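Local coordinates for protein hydratase ChsH2 (Mycobacterium tuberculosis SUMu008, PDB 4W78) that forms with ChsH1 a MaoC-like enoyl-CoA hydratase that acts in cholesterol catabolism, probably adding water to the double bond of an enoyl-CoA intermediate, at residues T23-T27 with R28-D32; Q43-K46 with D47-N51. All coordinates share one frame; numbering follows the deposited sequence.

Overall arrangement
From the N terminus, strand 7-14 leads into helix 17-26, and interaction 1 (23-27 with 28-32) is the turn by which that helix ends and passes into the loop carrying Asp-29. The chain then runs through His-34 and helix 37-42 to interaction 2 (43-46 with 47-51), a second local contact, in the loop between helices 37-42 and 52-67. The two follow in series, neither enclosing nor crossing the other, with centres about 13 Å apart. They nevertheless meet in space: Asn-51 ND2 lies 2.8 Å from Asp-29 OD2 and 2.9 Å from Thr-27 OG1, both probable hydrogen bonds, tying the end of helix 17-26 to the start of helix 52-67 beside the cadmium site.

Interaction 1 (T23-T27 with R28-D32); sequences TALAT and RDFQD. With CD (cadmium ion), chain B.
Asp-29 N bonds to Ala-24 O at 3.0 Å and Arg-28 N to Leu-25 O at 2.9 Å, the two backbone bonds of a Schellman motif that ends helix 17-26, with Arg-28, at positive phi (60°), as its C-prime residue. The tight, buried part centres on Ala-24 O, which also accepts from Thr-27 OG1 at 2.8 Å; this hydroxyl and Asp-29 N reach the oxygen from opposite faces of the carbonyl plane. Thr-27 and Asp-29 lie side by side, Thr-27 OG1 3.6 Å from Asp-29 CB, on a face that Asn-51 also reaches. On the apolar side Leu-25 and Phe-30 are partly exposed and held by contact alone: Leu-25 CG and CD2 each come within 3.7 Å of Phe-30 CE2, the two side chains crossing at about a right angle, and the second subunit packs against both. Arg-28 NH1 is hydrogen-bonded to Val-69 O of the ChsH1 chain. With CG anti to the backbone N (chi1 -176°), the Asp-29 carboxylate lies beside its own carbonyl carbon, where OD1 accepts from Gln-31 N in an Asx turn. Asp-29 OD2 binds cadmium at 2.3 Å, a metal that His-34 NE2 and two waters also bind.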
loop_
_atom_site.group_PDB
_atom_site.type_symbol
_atom_site.label_atom_id
_atom_site.label_comp_id
_atom_site.label_asym_id
_atom_site.label_seq_id
_atom_site.Cartn_x
_atom_site.Cartn_y
_atom_site.Cartn_z
ATOM N N THR F 23 3.251 -2.377 -6.736
ATOM C CA THR F 23 3.274 -3.837 -6.772
ATOM C C THR F 23 4.036 -4.414 -5.581
ATOM O O THR F 23 3.562 -5.344 -4.929
ATOM C CB THR F 23 3.839 -4.395 -8.079
ATOM O OG1 THR F 23 5.135 -3.857 -8.342
ATOM C CG2 THR F 23 2.903 -4.062 -9.256
ATOM N N ALA F 24 5.188 -3.836 -5.265
ATOM C CA ALA F 24 5.927 -4.339 -4.118
ATOM C C ALA F 24 5.088 -4.279 -2.854
ATOM O O ALA F 24 5.006 -5.279 -2.127
ATOM C CB ALA F 24 7.236 -3.565 -3.927
ATOM N N LEU F 25 4.452 -3.141 -2.586
ATOM C CA LEU F 25 3.689 -3.017 -1.342
ATOM C C LEU F 25 2.401 -3.843 -1.350
ATOM O O LEU F 25 1.986 -4.325 -0.296
ATOM C CB LEU F 25 3.434 -1.555 -0.941
ATOM C CG LEU F 25 4.567 -0.980 -0.086
ATOM C CD1 LEU F 25 5.906 -0.926 -0.811
ATOM C CD2 LEU F 25 4.167 0.375 0.444
ATOM N N ALA F 26 1.801 -4.028 -2.526
ATOM C CA ALA F 26 0.619 -4.885 -2.617
ATOM C C ALA F 26 0.989 -6.351 -2.403
ATOM O O ALA F 26 0.122 -7.170 -2.082
ATOM C CB ALA F 26 -0.096 -4.708 -3.968
ATOM N N THR F 27 2.258 -6.707 -2.607
ATOM C CA THR F 27 2.696 -8.070 -2.276
ATOM C C THR F 27 3.227 -8.133 -0.840
ATOM O O THR F 27 3.760 -9.156 -0.416
ATOM C CB THR F 27 3.765 -8.627 -3.244
ATOM O OG1 THR F 27 4.979 -7.866 -3.107
ATOM C CG2 THR F 27 3.307 -8.555 -4.687
ATOM N N ARG F 28 3.068 -7.026 -0.111
ATOM C CA ARG F 28 3.494 -6.895 1.286
ATOM C C ARG F 28 5.004 -7.097 1.496
ATOM O O ARG F 28 5.464 -7.596 2.530
ATOM C CB ARG F 28 2.662 -7.774 2.222
ATOM C CG ARG F 28 1.187 -7.395 2.222
ATOM C CD ARG F 28 0.415 -8.168 3.270
ATOM N NE ARG F 28 0.897 -7.928 4.627
ATOM C CZ ARG F 28 1.149 -8.896 5.500
ATOM N NH1 ARG F 28 0.964 -10.163 5.144
ATOM N NH2 ARG F 28 1.582 -8.613 6.727
ATOM N N ASP F 29 5.754 -6.668 0.482
ATOM C CA ASP F 29 7.206 -6.673 0.493
ATOM C C ASP F 29 7.676 -5.249 0.715
ATOM O O ASP F 29 7.576 -4.404 -0.188
ATOM C CB ASP F 29 7.694 -7.191 -0.857
ATOM C CG ASP F 29 9.175 -7.340 -0.928
ATOM O OD1 ASP F 29 9.909 -6.751 -0.098
ATOM O OD2 ASP F 29 9.622 -8.062 -1.841
ATOM N N PHE F 30 8.154 -4.992 1.932
ATOM C CA PHE F 30 8.580 -3.657 2.334
ATOM C C PHE F 30 10.087 -3.482 2.287
ATOM O O PHE F 30 10.626 -2.521 2.838
ATOM C CB PHE F 30 8.027 -3.323 3.723
ATOM C CG PHE F 30 6.542 -3.140 3.733
ATOM C CD1 PHE F 30 5.702 -4.224 3.904
ATOM C CD2 PHE F 30 5.982 -1.878 3.542
ATOM C CE1 PHE F 30 4.315 -4.058 3.879
ATOM C CE2 PHE F 30 4.617 -1.703 3.528
ATOM C CZ PHE F 30 3.783 -2.795 3.695
ATOM N N GLN F 31 10.770 -4.399 1.610
ATOM C CA GLN F 31 12.219 -4.286 1.498
ATOM C C GLN F 31 12.562 -2.964 0.826
ATOM O O GLN F 31 12.001 -2.617 -0.216
ATOM C CB GLN F 31 12.821 -5.461 0.710
ATOM C CG GLN F 31 14.332 -5.629 0.930
ATOM C CD GLN F 31 14.691 -6.227 2.298
ATOM O OE1 GLN F 31 13.883 -6.940 2.910
ATOM N NE2 GLN F 31 15.897 -5.937 2.777
ATOM N N ASP F 32 13.489 -2.228 1.428
ATOM C CA ASP F 32 13.778 -0.875 0.967
ATOM C C ASP F 32 14.114 -0.756 -0.529
ATOM O O ASP F 32 13.731 0.217 -1.177
ATOM C CB ASP F 32 14.841 -0.213 1.862
ATOM C CG ASP F 32 16.070 -1.088 2.103
ATOM O OD1 ASP F 32 16.343 -2.038 1.332
ATOM O OD2 ASP F 32 16.796 -0.790 3.086
HETATM CD CD CD B . 11.933 -8.162 -1.859
HETATM O O HOH W 1 14.171 -8.043 -1.196
HETATM O O HOH W 2 11.730 -9.695 0.209
#

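Interaction 2 (Q43-K46 with D47-N51)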
loop_
_atom_site.group_PDB
_atom_site.type_symbol
_atom_site.label_atom_id
_atom_site.label_comp_id
_atom_site.label_asym_id
_atom_site.label_seq_id
_atom_site.Cartn_x
_atom_site.Cartn_y
_atom_site.Cartn_z
ATOM N N GLN F 43 23.332 -0.664 -2.239
ATOM C CA GLN F 43 23.781 -2.033 -2.504
ATOM C C GLN F 43 24.340 -2.239 -3.910
ATOM O O GLN F 43 24.652 -3.366 -4.300
ATOM C CB GLN F 43 22.699 -3.077 -2.179
ATOM C CG GLN F 43 21.523 -3.142 -3.147
ATOM C CD GLN F 43 20.706 -4.424 -2.959
ATOM O OE1 GLN F 43 20.574 -4.931 -1.844
ATOM N NE2 GLN F 43 20.179 -4.963 -4.057
ATOM N N GLY F 44 24.492 -1.158 -4.668
ATOM C CA GLY F 44 25.120 -1.259 -5.974
ATOM C C GLY F 44 24.125 -1.484 -7.088
ATOM O O GLY F 44 24.507 -1.728 -8.238
ATOM N N SER F 45 22.844 -1.406 -6.748
ATOM C CA SER F 45 21.796 -1.535 -7.750
ATOM C C SER F 45 21.614 -0.161 -8.393
ATOM O O SER F 45 21.920 0.862 -7.774
ATOM C CB SER F 45 20.500 -2.061 -7.121
ATOM O OG SER F 45 20.679 -3.393 -6.656
ATOM N N LYS F 46 21.166 -0.123 -9.645
ATOM C CA LYS F 46 21.070 1.151 -10.358
ATOM C C LYS F 46 19.965 2.058 -9.808
ATOM O O LYS F 46 20.133 3.281 -9.725
ATOM C CB LYS F 46 20.839 0.923 -11.852
ATOM C CG LYS F 46 20.945 2.202 -12.665
ATOM C CD LYS F 46 20.499 2.009 -14.104
ATOM C CE LYS F 46 18.989 2.116 -14.233
ATOM N NZ LYS F 46 18.615 2.235 -15.677
ATOM N N ASP F 47 18.843 1.445 -9.455
ATOM C CA ASP F 47 17.649 2.159 -9.018
ATOM C C ASP F 47 16.771 1.132 -8.324
ATOM O O ASP F 47 17.159 -0.031 -8.193
ATOM C CB ASP F 47 16.916 2.727 -10.241
ATOM C CG ASP F 47 16.088 3.973 -9.920
ATOM O OD1 ASP F 47 15.732 4.185 -8.736
ATOM O OD2 ASP F 47 15.789 4.736 -10.869
ATOM N N ILE F 48 15.593 1.555 -7.875
ATOM C CA ILE F 48 14.617 0.603 -7.376
ATOM C C ILE F 48 14.286 -0.409 -8.475
ATOM O O ILE F 48 14.403 -0.118 -9.665
ATOM C CB ILE F 48 13.332 1.290 -6.894
ATOM C CG1 ILE F 48 12.640 2.038 -8.031
ATOM C CG2 ILE F 48 13.664 2.242 -5.726
ATOM C CD1 ILE F 48 11.246 2.538 -7.651
ATOM N N PHE F 49 13.901 -1.608 -8.051
ATOM C CA PHE F 49 13.639 -2.682 -9.001
ATOM C C PHE F 49 12.481 -3.537 -8.521
ATOM O O PHE F 49 12.181 -3.607 -7.323
ATOM C CB PHE F 49 14.889 -3.541 -9.262
ATOM C CG PHE F 49 15.519 -4.115 -8.022
ATOM C CD1 PHE F 49 15.096 -5.339 -7.505
ATOM C CD2 PHE F 49 16.561 -3.450 -7.395
ATOM C CE1 PHE F 49 15.694 -5.878 -6.373
ATOM C CE2 PHE F 49 17.158 -3.982 -6.257
ATOM C CZ PHE F 49 16.728 -5.197 -5.752
ATOM N N VAL F 50 11.848 -4.180 -9.495
ATOM C CA VAL F 50 10.662 -5.007 -9.255
ATOM C C VAL F 50 11.009 -6.231 -8.411
ATOM O O VAL F 50 12.058 -6.859 -8.611
ATOM C CB VAL F 50 10.078 -5.444 -10.617
ATOM C CG1 VAL F 50 8.924 -6.452 -10.451
ATOM C CG2 VAL F 50 9.598 -4.241 -11.410
ATOM N N ASN F 51 10.121 -6.589 -7.476
ATOM C CA ASN F 51 10.382 -7.726 -6.578
ATOM C C ASN F 51 9.917 -9.057 -7.171
ATOM O O ASN F 51 9.208 -9.088 -8.186
ATOM C CB ASN F 51 9.775 -7.499 -5.178
ATOM C CG ASN F 51 8.254 -7.688 -5.139
ATOM O OD1 ASN F 51 7.581 -7.568 -6.151
ATOM N ND2 ASN F 51 7.725 -8.009 -3.966
#
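The flat groups here are the Phe-49 ring and the Gln-43 amide, whose planes differ by 27°. Gln-43 NE2 lies at the ring edge, near its plane, 3.9 Å from Phe-49 CZ, so the amide abuts the rim instead of stacking. Ser-45 OG approaches obliquely, 3.6 Å from Phe-49 CE2. The His-34 ring also meets that of Phe-49, their planes nearly perpendicular. What fixes the amide is a nearly straight bond from Gln-43 NE2 to Ser-45 OG (3.1 Å, 173° at the hydrogen), the hydroxyl lying in the amide plane; OE1 is held by Val-100 N of the ChsH1 chain. Phe-49 CG sits between the backbone N and the carbonyl carbon (chi1 55°), which swings the ring back toward Ser-45 and Gln-43. Asp-47 OD1 accepts from Ile-48 N at 2.8 Å, on the anti side and tilted out of the carboxylate plane, and also forms a salt bridge with Arg-37 NE. Residues 43-51 start in the Schellman motif that ends helix 37-42, with Gly-44, at positive phi, as C-prime, and finish at Asn-51, the N-cap of helix 52-67. Between these caps, Phe-49 O is hydrogen-bonded to His-34 ND1, a second-shell contact to a ligand of the cadmium site.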